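Local structure of Alpha/beta hydrolase fold protein (Ochrobactrum, 4G9E) at residues 71-77 and 187-192; 98-102 and 248-252; 105-109 and 121-127; 157-161 and 173-178. The protein hydrolyses N-acyl homoserine lactones, probably by opening their ester ring to give N-acyl homoserines such as the bound N-butanoyl form. One frame throughout, in Å; residues are numbered along the deposited sequence.

Interaction 1: 71-77 and 187-192; sequences PDRSYSM and IMFEKF. With C4L (N-butanoyl-L-homoserine), chain C.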
# COMPACT_ATOMS: atom_id res chain seq x y z
N PRO A 71 6.51 -6.02 18.24
CA PRO A 71 5.22 -6.14 17.54
C PRO A 71 4.16 -5.16 18.03
O PRO A 71 3.34 -4.70 17.24
CB PRO A 71 4.81 -7.58 17.84
CG PRO A 71 6.12 -8.30 17.96
CD PRO A 71 7.05 -7.33 18.64
N ASP A 72 4.19 -4.83 19.33
CA ASP A 72 3.20 -3.93 19.91
C ASP A 72 3.33 -2.49 19.40
O ASP A 72 2.38 -1.72 19.43
CB ASP A 72 3.31 -3.95 21.44
CG ASP A 72 3.01 -5.32 22.04
OD1 ASP A 72 2.15 -6.04 21.49
OD2 ASP A 72 3.63 -5.67 23.07
N ARG A 73 4.53 -2.13 18.96
CA ARG A 73 4.76 -0.82 18.39
C ARG A 73 4.55 -0.83 16.88
O ARG A 73 3.99 0.11 16.32
CB ARG A 73 6.19 -0.38 18.68
CG ARG A 73 6.56 0.95 18.07
CD ARG A 73 8.05 1.18 18.13
NE ARG A 73 8.40 2.45 17.49
CZ ARG A 73 9.53 2.66 16.82
NH1 ARG A 73 10.41 1.68 16.69
NH2 ARG A 73 9.76 3.84 16.27
N SER A 74 5.02 -1.88 16.22
CA SER A 74 5.16 -1.85 14.76
C SER A 74 3.95 -2.30 13.95
O SER A 74 3.70 -1.77 12.87
CB SER A 74 6.36 -2.70 14.34
OG SER A 74 7.56 -2.19 14.89
N TYR A 75 3.23 -3.30 14.46
CA TYR A 75 2.22 -3.96 13.65
C TYR A 75 0.87 -3.26 13.77
O TYR A 75 -0.05 -3.73 14.45
CB TYR A 75 2.10 -5.43 14.04
CG TYR A 75 3.31 -6.29 13.76
CD1 TYR A 75 4.23 -5.97 12.76
CD2 TYR A 75 3.51 -7.46 14.47
CE1 TYR A 75 5.31 -6.79 12.50
CE2 TYR A 75 4.58 -8.29 14.23
CZ TYR A 75 5.48 -7.96 13.23
OH TYR A 75 6.56 -8.76 12.96
N SER A 76 0.78 -2.10 13.13
CA SER A 76 -0.46 -1.34 13.07
C SER A 76 -0.32 -0.37 11.92
O SER A 76 0.79 -0.08 11.48
CB SER A 76 -0.71 -0.56 14.37
OG SER A 76 0.23 0.49 14.51
N MET A 77 -1.43 0.13 11.42
CA MET A 77 -1.34 1.07 10.31
C MET A 77 -0.44 2.26 10.64
O MET A 77 0.39 2.67 9.83
CB MET A 77 -2.74 1.50 9.87
CG MET A 77 -3.49 0.36 9.19
SD MET A 77 -5.25 0.62 9.20
CE MET A 77 -5.79 -0.77 8.21
N ILE A 187 -2.76 -8.27 15.23
CA ILE A 187 -2.62 -7.02 15.96
C ILE A 187 -3.05 -5.83 15.10
O ILE A 187 -3.79 -4.96 15.56
CB ILE A 187 -1.19 -6.84 16.50
CG1 ILE A 187 -0.86 -7.95 17.50
CG2 ILE A 187 -1.05 -5.49 17.18
CD1 ILE A 187 0.61 -8.05 17.83
N MET A 188 -2.62 -5.79 13.85
CA MET A 188 -3.00 -4.69 12.98
C MET A 188 -4.51 -4.60 12.84
O MET A 188 -5.07 -3.51 12.93
CB MET A 188 -2.33 -4.82 11.61
CG MET A 188 -2.76 -3.78 10.58
SD MET A 188 -4.31 -4.15 9.73
CE MET A 188 -3.92 -5.69 8.91
N PHE A 189 -5.17 -5.73 12.63
CA PHE A 189 -6.60 -5.68 12.36
C PHE A 189 -7.40 -5.26 13.59
O PHE A 189 -8.36 -4.49 13.49
CB PHE A 189 -7.10 -7.02 11.83
CG PHE A 189 -8.51 -6.98 11.34
CD1 PHE A 189 -8.82 -6.47 10.09
CD2 PHE A 189 -9.54 -7.43 12.14
CE1 PHE A 189 -10.13 -6.43 9.64
CE2 PHE A 189 -10.85 -7.39 11.70
CZ PHE A 189 -11.14 -6.89 10.46
N GLU A 190 -6.99 -5.76 14.74
CA GLU A 190 -7.62 -5.36 16.00
C GLU A 190 -7.47 -3.86 16.24
O GLU A 190 -8.43 -3.18 16.62
CB GLU A 190 -7.03 -6.14 17.17
CG GLU A 190 -7.51 -7.58 17.25
CD GLU A 190 -6.89 -8.35 18.39
OE1 GLU A 190 -5.92 -7.85 19.00
OE2 GLU A 190 -7.37 -9.46 18.68
N LYS A 191 -6.27 -3.34 16.01
CA LYS A 191 -6.01 -1.92 16.24
C LYS A 191 -6.76 -1.02 15.24
O LYS A 191 -7.21 0.07 15.59
CB LYS A 191 -4.51 -1.65 16.26
CG LYS A 191 -3.83 -2.25 17.49
CD LYS A 191 -2.38 -1.88 17.58
CE LYS A 191 -1.80 -2.32 18.92
NZ LYS A 191 -0.38 -1.91 19.03
N PHE A 192 -6.90 -1.50 14.01
CA PHE A 192 -7.65 -0.81 12.97
C PHE A 192 -9.11 -0.67 13.40
O PHE A 192 -9.67 0.43 13.38
CB PHE A 192 -7.52 -1.62 11.67
CG PHE A 192 -8.30 -1.10 10.48
CD1 PHE A 192 -8.37 0.25 10.18
CD2 PHE A 192 -8.90 -2.00 9.62
CE1 PHE A 192 -9.06 0.68 9.04
CE2 PHE A 192 -9.58 -1.58 8.49
CZ PHE A 192 -9.66 -0.24 8.20
O1 C4L C . -4.64 -6.70 0.79
C4 C4L C . -4.67 -6.13 1.90
O2 C4L C . -3.73 -5.43 2.34
C3 C4L C . -5.88 -6.30 2.79
C2 C4L C . -7.14 -6.62 1.97
C1 C4L C . -8.23 -7.26 2.81
O3 C4L C . -7.86 -8.61 3.15
N1 C4L C . -6.16 -5.11 3.59
C5 C4L C . -5.90 -5.05 4.90
O4 C4L C . -5.42 -5.98 5.54
C6 C4L C . -6.23 -3.75 5.60
C7 C4L C . -7.00 -4.05 6.89
C8 C4L C . -8.36 -4.70 6.61
O HOH W 1 1.13 -3.01 16.97
O HOH W 2 -0.17 -4.72 20.79
O HOH W 3 -3.83 -0.95 12.54
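Ser76 and Met188 bring the two backbones closest, their CA atoms 4.2 Å apart, where the chain leaves helix 71-74 through an inverse gamma turn at Tyr75 and runs against one side of helix 182-194. Water 3 ties the backbones at this point, accepting from Met77 N and donating to Met188 O. At the outer end Lys191 reaches along the contact with its chain extended, CD passing Ser76 CB, and NZ donates to water 1, with NZ to water O at 2.8 Å; this water also bonds to Pro71 O. Ile187 fills the adjoining space: its CG2 lies 3.4 Å from Tyr75 O, and its CD1 meets the Tyr75 ring at the edge, while Tyr75 OH turns away to Asp181.

The inner end is sulfur and aromatic. With CG beside its backbone N (chi1 -70°) and the chain nearly straight beyond, Met77 carries CE over the centre of the Phe192 ring, 3.4 Å from the centroid, in a CH-pi contact. Its SD sits obliquely to that ring, a Met-aromatic contact. Met188, bent at chi2 and chi3, sets SD 4.0 Å from Met77 CE. Both methyls reach the bound product: Met77 CE is 3.7 Å from C7, and Met188 CE approaches O4. Phe189 offers its ring edge to C8. This methionine-phenylalanine lining forms the acyl-chain end of the ligand pocket in this alpha/beta hydrolase.

Interaction 2: 98-102 and 248-252; sequences VFGWS and HAPFR. With C4L (N-butanoyl-L-homoserine), chain C.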
# COMPACT_ATOMS: atom_id res chain seq x y z
N VAL A 98 3.70 8.72 -2.93
CA VAL A 98 3.47 7.43 -2.29
C VAL A 98 2.33 6.70 -2.99
O VAL A 98 1.28 7.28 -3.25
CB VAL A 98 3.17 7.59 -0.78
CG1 VAL A 98 2.85 6.23 -0.15
CG2 VAL A 98 4.37 8.24 -0.10
N PHE A 99 2.58 5.43 -3.33
CA PHE A 99 1.54 4.53 -3.77
C PHE A 99 1.35 3.47 -2.69
O PHE A 99 2.30 2.79 -2.33
CB PHE A 99 1.91 3.84 -5.09
CG PHE A 99 0.99 2.70 -5.42
CD1 PHE A 99 -0.30 2.96 -5.86
CD2 PHE A 99 1.37 1.38 -5.20
CE1 PHE A 99 -1.18 1.93 -6.12
CE2 PHE A 99 0.49 0.34 -5.46
CZ PHE A 99 -0.78 0.62 -5.92
N GLY A 100 0.13 3.33 -2.20
CA GLY A 100 -0.15 2.32 -1.19
C GLY A 100 -1.18 1.33 -1.67
O GLY A 100 -2.28 1.72 -2.09
N TRP A 101 -0.82 0.05 -1.60
CA TRP A 101 -1.70 -1.04 -2.00
C TRP A 101 -2.37 -1.64 -0.77
O TRP A 101 -1.71 -2.31 0.03
CB TRP A 101 -0.91 -2.11 -2.74
CG TRP A 101 -1.73 -3.31 -3.09
CD1 TRP A 101 -3.03 -3.31 -3.51
CD2 TRP A 101 -1.32 -4.67 -3.03
NE1 TRP A 101 -3.45 -4.61 -3.71
CE2 TRP A 101 -2.42 -5.46 -3.43
CE3 TRP A 101 -0.12 -5.30 -2.70
CZ2 TRP A 101 -2.35 -6.85 -3.49
CZ3 TRP A 101 -0.06 -6.68 -2.76
CH2 TRP A 101 -1.16 -7.44 -3.15
N SER A 102 -3.67 -1.39 -0.63
CA SER A 102 -4.53 -2.04 0.34
C SER A 102 -4.08 -1.67 1.75
O SER A 102 -4.18 -0.50 2.10
CB SER A 102 -4.62 -3.54 0.07
OG SER A 102 -5.76 -4.06 0.72
N HIS A 248 -8.16 -6.95 -7.01
CA HIS A 248 -7.49 -6.28 -5.91
C HIS A 248 -6.11 -5.73 -6.25
O HIS A 248 -5.60 -4.89 -5.52
CB HIS A 248 -7.35 -7.26 -4.74
CG HIS A 248 -7.00 -6.62 -3.43
ND1 HIS A 248 -7.68 -5.54 -2.90
CD2 HIS A 248 -6.06 -6.96 -2.51
CE1 HIS A 248 -7.18 -5.24 -1.71
NE2 HIS A 248 -6.20 -6.09 -1.45
N ALA A 249 -5.49 -6.22 -7.32
CA ALA A 249 -4.09 -5.91 -7.59
C ALA A 249 -3.89 -5.48 -9.04
O ALA A 249 -3.15 -6.13 -9.79
CB ALA A 249 -3.20 -7.09 -7.27
N PRO A 250 -4.53 -4.38 -9.46
CA PRO A 250 -4.46 -4.00 -10.88
C PRO A 250 -3.04 -3.71 -11.37
O PRO A 250 -2.80 -3.82 -12.57
CB PRO A 250 -5.35 -2.76 -10.96
CG PRO A 250 -5.44 -2.25 -9.53
CD PRO A 250 -5.43 -3.49 -8.70
N PHE A 251 -2.13 -3.34 -10.48
CA PHE A 251 -0.75 -3.07 -10.86
C PHE A 251 -0.04 -4.31 -11.42
O PHE A 251 0.94 -4.18 -12.15
CB PHE A 251 0.03 -2.50 -9.67
CG PHE A 251 0.03 -3.42 -8.49
CD1 PHE A 251 0.98 -4.43 -8.40
CD2 PHE A 251 -0.95 -3.33 -7.50
CE1 PHE A 251 0.96 -5.31 -7.34
CE2 PHE A 251 -0.97 -4.22 -6.45
CZ PHE A 251 -0.01 -5.21 -6.37
N ARG A 252 -0.53 -5.51 -11.09
CA ARG A 252 0.01 -6.74 -11.68
C ARG A 252 -0.98 -7.44 -12.62
O ARG A 252 -0.57 -8.15 -13.54
CB ARG A 252 0.53 -7.71 -10.62
CG ARG A 252 -0.53 -8.29 -9.69
CD ARG A 252 0.06 -9.12 -8.53
NE ARG A 252 0.95 -10.17 -9.02
CZ ARG A 252 0.53 -11.34 -9.50
NH1 ARG A 252 -0.77 -11.63 -9.51
NH2 ARG A 252 1.41 -12.22 -9.98
O1 C4L C . -4.64 -6.70 0.79
C4 C4L C . -4.67 -6.13 1.90
O2 C4L C . -3.73 -5.43 2.34
C3 C4L C . -5.88 -6.30 2.79
C2 C4L C . -7.14 -6.62 1.97
C1 C4L C . -8.23 -7.26 2.81
O3 C4L C . -7.86 -8.61 3.15
N1 C4L C . -6.16 -5.11 3.59
C5 C4L C . -5.90 -5.05 4.90
O4 C4L C . -5.42 -5.98 5.54
C6 C4L C . -6.23 -3.75 5.60
C7 C4L C . -7.00 -4.05 6.89
C8 C4L C . -8.36 -4.70 6.61
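Ser102 and His248 meet at what is probably the nucleophile elbow and Ser-His-Glu catalytic triad of an alpha/beta hydrolase, where strand 97-101 ends in a sharp turn with Ser102 at positive phi (64°). The likely third member, Glu219, is bonded to His248 ND1. Ser102 OG is hydrogen-bonded to Gly125 O and lies 3.0 Å from His248 NE2.

Trp101, just before the elbow, carries the packing against 248-252. Its NE1 donates to His248 O over 2.8 Å, from above the carbonyl plane and with the oxygen tilted out of the indole plane, so the bond is bent. That same NE1 lies over one face of the imidazole, while Ala249 CB rests against CZ2. Phe251 points its edge at the face of the indole in a T-shaped pair, the centroids of the phenyl and the five-membered ring 4.7 Å apart, with CE2 3.5 Å from Trp101 CD2. The phenyl gets there because CG of Phe251 stands between its own N and carbonyl carbon (chi1 59°). Phe99 CZ also touches Phe251, 4.3 Å from CD2. A leucine in place of Trp101 would probably leave His248 O without its donor and the Phe251 edge without the aromatic face it points at, and take NE1 from over the imidazole. At the edge of the imidazole, in its plane, His248 NE2 donates to O1 of N-butanoyl-L-homoserine, 2.8 Å away and fairly straight at 161°.

Interaction 3: 105-109 and 121-127; sequences GHIGI and LMITGTP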
# COMPACT_ATOMS: atom_id res chain seq x y z
N GLY A 105 -2.13 1.31 1.41
CA GLY A 105 -2.89 2.54 1.25
C GLY A 105 -3.30 3.13 2.59
O GLY A 105 -3.23 4.34 2.79
N HIS A 106 -3.74 2.28 3.52
CA HIS A 106 -4.07 2.74 4.87
C HIS A 106 -2.82 3.32 5.55
O HIS A 106 -2.89 4.33 6.25
CB HIS A 106 -4.65 1.59 5.70
CG HIS A 106 -5.94 1.06 5.16
ND1 HIS A 106 -7.15 1.70 5.32
CD2 HIS A 106 -6.21 -0.07 4.45
CE1 HIS A 106 -8.10 0.99 4.73
NE2 HIS A 106 -7.56 -0.08 4.19
N ILE A 107 -1.69 2.65 5.37
CA ILE A 107 -0.41 3.14 5.87
C ILE A 107 -0.08 4.50 5.26
O ILE A 107 0.31 5.44 5.96
CB ILE A 107 0.71 2.12 5.60
CG1 ILE A 107 0.44 0.82 6.37
CG2 ILE A 107 2.09 2.71 5.92
CD1 ILE A 107 1.30 -0.34 5.95
N GLY A 108 -0.26 4.63 3.94
CA GLY A 108 -0.03 5.90 3.27
C GLY A 108 -0.87 7.03 3.84
O GLY A 108 -0.41 8.16 3.99
N ILE A 109 -2.13 6.74 4.15
CA ILE A 109 -3.00 7.73 4.77
C ILE A 109 -2.43 8.17 6.14
O ILE A 109 -2.40 9.36 6.45
CB ILE A 109 -4.45 7.20 4.90
CG1 ILE A 109 -5.08 6.98 3.52
CG2 ILE A 109 -5.30 8.16 5.75
CD1 ILE A 109 -6.39 6.22 3.56
N LEU A 121 -0.48 11.01 -2.94
CA LEU A 121 -0.75 9.66 -2.45
C LEU A 121 -1.74 9.00 -3.39
O LEU A 121 -2.82 9.55 -3.61
CB LEU A 121 -1.36 9.73 -1.05
CG LEU A 121 -1.88 8.41 -0.47
CD1 LEU A 121 -0.75 7.44 -0.25
CD2 LEU A 121 -2.61 8.68 0.85
N MET A 122 -1.39 7.83 -3.93
CA MET A 122 -2.34 7.01 -4.68
C MET A 122 -2.66 5.78 -3.85
O MET A 122 -1.75 5.12 -3.34
CB MET A 122 -1.77 6.59 -6.04
CG MET A 122 -2.73 5.68 -6.82
SD MET A 122 -2.14 5.18 -8.44
CE MET A 122 -2.39 6.71 -9.34
N ILE A 123 -3.95 5.49 -3.71
CA ILE A 123 -4.40 4.32 -2.95
C ILE A 123 -5.23 3.39 -3.82
O ILE A 123 -6.15 3.82 -4.54
CB ILE A 123 -5.16 4.73 -1.67
CG1 ILE A 123 -6.38 5.62 -1.98
CG2 ILE A 123 -4.22 5.44 -0.69
CD1 ILE A 123 -7.26 5.92 -0.76
N THR A 124 -4.87 2.11 -3.75
CA THR A 124 -5.49 1.06 -4.54
C THR A 124 -5.82 -0.08 -3.60
O THR A 124 -4.96 -0.55 -2.85
CB THR A 124 -4.51 0.56 -5.62
OG1 THR A 124 -4.34 1.59 -6.61
CG2 THR A 124 -5.00 -0.73 -6.29
N GLY A 125 -7.07 -0.53 -3.62
CA GLY A 125 -7.50 -1.58 -2.72
C GLY A 125 -7.76 -1.10 -1.30
O GLY A 125 -7.76 -1.90 -0.38
N THR A 126 -8.01 0.20 -1.15
CA THR A 126 -8.09 0.87 0.15
C THR A 126 -9.31 1.77 0.22
O THR A 126 -9.36 2.80 -0.45
CB THR A 126 -6.86 1.77 0.33
OG1 THR A 126 -5.66 1.01 0.17
CG2 THR A 126 -6.87 2.47 1.68
N PRO A 127 -10.29 1.41 1.07
CA PRO A 127 -11.37 2.35 1.36
C PRO A 127 -11.02 3.15 2.62
O PRO A 127 -10.84 2.56 3.68
CB PRO A 127 -12.55 1.42 1.65
CG PRO A 127 -11.92 0.19 2.25
CD PRO A 127 -10.50 0.11 1.73
O HOH W 4 -7.47 -2.36 2.41
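Gly105 and Thr126 meet at the tight end of a beta-alpha-beta unit, strand 97-101, helix 103-111 and strand 120-124, in the core of the alpha/beta hydrolase fold. The helix runs nearly antiparallel to strand 121-124, axes 8.2 Å apart. Gly105 CA lies only 3.3 Å from Thr126 OG1, with Ile123 CG2 also against it; a CB at this position would collide with that oxygen. One turn on, Gly108 again presents bare backbone, and a CB there would run into Leu121 CD1. The two glycines thus let the helix settle close on the strand. Thr126 OG1 is itself bonded to Ser102 O, fixing its rotation and turning CG2 the other way, over the centre of the His106 imidazole. This CH-pi contact is 3.5 Å from CG2 to the ring centroid and 7° off the normal.

Packing is looser along the flank of the helix. Ile109 CG1 is 4.0 Å from Leu121 CD2, the two side chains crossing at about a right angle, and Ile109 CD1 stands 4.4 Å from Ile123 CD1. At the loop end, contact passes partly to polar atoms and water. His106 is held by Gln200 on ND1, and Pro127 O lies near the plane of the imidazole at its edge, by CE1. Water 4 sits in the ring plane, 2.9 Å from His106 NE2, and donates to Gly125 O over 2.8 Å.

Interaction 4: 157-161 and 173-178; sequences VESYA and LLDIVA. With C4L (N-butanoyl-L-homoserine), chain C.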
# COMPACT_ATOMS: atom_id res chain seq x y z
N VAL A 157 -3.37 -19.86 3.27
CA VAL A 157 -2.30 -19.21 2.53
C VAL A 157 -2.64 -19.10 1.06
O VAL A 157 -2.50 -18.04 0.45
CB VAL A 157 -0.96 -19.96 2.67
CG1 VAL A 157 0.08 -19.38 1.71
CG2 VAL A 157 -0.46 -19.90 4.11
N GLU A 158 -3.10 -20.20 0.48
CA GLU A 158 -3.44 -20.20 -0.94
C GLU A 158 -4.65 -19.32 -1.23
O GLU A 158 -4.62 -18.52 -2.18
CB GLU A 158 -3.69 -21.62 -1.44
CG GLU A 158 -4.11 -21.61 -2.89
CD GLU A 158 -4.15 -22.98 -3.52
OE1 GLU A 158 -3.84 -23.98 -2.83
OE2 GLU A 158 -4.48 -23.05 -4.72
N SER A 159 -5.70 -19.43 -0.42
CA SER A 159 -6.89 -18.64 -0.66
C SER A 159 -6.60 -17.15 -0.55
O SER A 159 -7.03 -16.36 -1.39
CB SER A 159 -8.02 -19.02 0.29
OG SER A 159 -9.27 -18.55 -0.20
N TYR A 160 -5.86 -16.77 0.49
CA TYR A 160 -5.53 -15.36 0.69
C TYR A 160 -4.63 -14.84 -0.43
O TYR A 160 -4.85 -13.76 -0.95
CB TYR A 160 -4.90 -15.12 2.06
CG TYR A 160 -4.99 -13.67 2.50
CD1 TYR A 160 -6.22 -13.08 2.75
CD2 TYR A 160 -3.85 -12.88 2.64
CE1 TYR A 160 -6.32 -11.76 3.13
CE2 TYR A 160 -3.94 -11.55 3.03
CZ TYR A 160 -5.18 -11.00 3.27
OH TYR A 160 -5.29 -9.69 3.65
N ALA A 161 -3.61 -15.62 -0.78
CA ALA A 161 -2.69 -15.22 -1.84
C ALA A 161 -3.41 -15.05 -3.17
O ALA A 161 -3.19 -14.07 -3.90
CB ALA A 161 -1.57 -16.23 -1.98
N LEU A 173 4.17 -16.50 -4.71
CA LEU A 173 3.21 -15.74 -3.91
C LEU A 173 2.84 -16.48 -2.63
O LEU A 173 2.63 -15.85 -1.59
CB LEU A 173 1.96 -15.42 -4.72
CG LEU A 173 2.19 -14.63 -6.01
CD1 LEU A 173 0.86 -14.42 -6.70
CD2 LEU A 173 2.86 -13.30 -5.72
N LEU A 174 2.77 -17.80 -2.70
CA LEU A 174 2.53 -18.60 -1.50
C LEU A 174 3.67 -18.41 -0.51
O LEU A 174 3.43 -18.34 0.69
CB LEU A 174 2.41 -20.08 -1.85
CG LEU A 174 1.31 -20.48 -2.83
CD1 LEU A 174 1.45 -21.95 -3.20
CD2 LEU A 174 -0.07 -20.19 -2.26
N ASP A 175 4.90 -18.35 -1.01
CA ASP A 175 6.06 -18.17 -0.15
C ASP A 175 6.00 -16.84 0.58
O ASP A 175 6.31 -16.77 1.77
CB ASP A 175 7.35 -18.24 -0.97
CG ASP A 175 7.53 -19.57 -1.68
OD1 ASP A 175 7.00 -20.59 -1.19
OD2 ASP A 175 8.20 -19.59 -2.73
N ILE A 176 5.62 -15.79 -0.13
CA ILE A 176 5.51 -14.47 0.47
C ILE A 176 4.48 -14.48 1.60
O ILE A 176 4.77 -14.05 2.72
CB ILE A 176 5.15 -13.41 -0.59
CG1 ILE A 176 6.29 -13.26 -1.60
CG2 ILE A 176 4.87 -12.08 0.08
CD1 ILE A 176 5.94 -12.43 -2.83
N VAL A 177 3.28 -14.99 1.32
CA VAL A 177 2.20 -14.98 2.30
C VAL A 177 2.49 -15.89 3.49
O VAL A 177 2.19 -15.56 4.63
CB VAL A 177 0.85 -15.33 1.65
CG1 VAL A 177 -0.24 -15.53 2.69
CG2 VAL A 177 0.46 -14.26 0.65
N ALA A 178 3.08 -17.05 3.21
CA ALA A 178 3.41 -18.00 4.26
C ALA A 178 4.44 -17.45 5.24
O ALA A 178 4.42 -17.78 6.42
CB ALA A 178 3.90 -19.30 3.65
O1 C4L C . -4.64 -6.70 0.79
C4 C4L C . -4.67 -6.13 1.90
O2 C4L C . -3.73 -5.43 2.34
C3 C4L C . -5.88 -6.30 2.79
C2 C4L C . -7.14 -6.62 1.97
C1 C4L C . -8.23 -7.26 2.81
O3 C4L C . -7.86 -8.61 3.15
N1 C4L C . -6.16 -5.11 3.59
C5 C4L C . -5.90 -5.05 4.90
O4 C4L C . -5.42 -5.98 5.54
C6 C4L C . -6.23 -3.75 5.60
C7 C4L C . -7.00 -4.05 6.89
C8 C4L C . -8.36 -4.70 6.61
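Val157 and Val177 each set CG1 opposite their own backbone N (chi1 171° and 172°), which brings the two methyls into contact, CG1 to CG1 at 4.0 Å, the two side chains lying alongside and pointing opposite ways. Val157 CG1 drops deeper still, 3.7 Å from Leu174 O, and so lies on the backbone of the second helix. Val177 sends its other branch, CG2, to Ala161 CB at 3.9 Å. Leu174 is turned with CG beside its backbone N, and its CD2 reaches across to Glu158 CA, 3.6 Å away. The Glu158 carboxylate takes no share in this, being paired in a salt bridge with Arg162.

Helices 154-165 and 171-179 cross steeply here, at 107° with axes 9.2 Å apart. They lie in the long insertion between strands 120-124 and 211-216, where alpha/beta hydrolases commonly carry a cap over the active site. Small residues and branched aliphatics make the joint, and no hydrogen bond spans it.

Tyr160 leaves the joint for the pocket. Val177 CG1 touches its ring at the edge, 4.5 Å from CD2, while the phenol end reaches the hydroxyl of N-butanoyl-L-homoserine. A phenylalanine at Tyr160 would probably keep the edge contact with Val177 but deprive ligand O3 of its phenol partner. In that hydrogen bond Tyr160 OH lies 2.8 Å from O3, which is near the plane of the ring.

Overall arrangement
Interactions 1, 2 and 4 all touch the bound N-butanoyl-L-homoserine: 1 at the butanoyl chain, 2 at the carboxylate and 4 at the hydroxyl. Interaction 3 reaches it through His106. Interactions 2 and 3, with centres about 8 Å apart, share the central sheet: Val98 O is 2.8 Å from Met122 N on the neighbouring strand, and Ser102 N is 2.7 Å from Thr124 O. Interaction 3 meets interaction 1 where Met77 CE lies 3.6 Å from His106 CG. Interaction 4, its centre about 20 Å from that of interaction 1, packs on interaction 2 where Leu173 CD1 is 4.0 Å from Arg252 NH2.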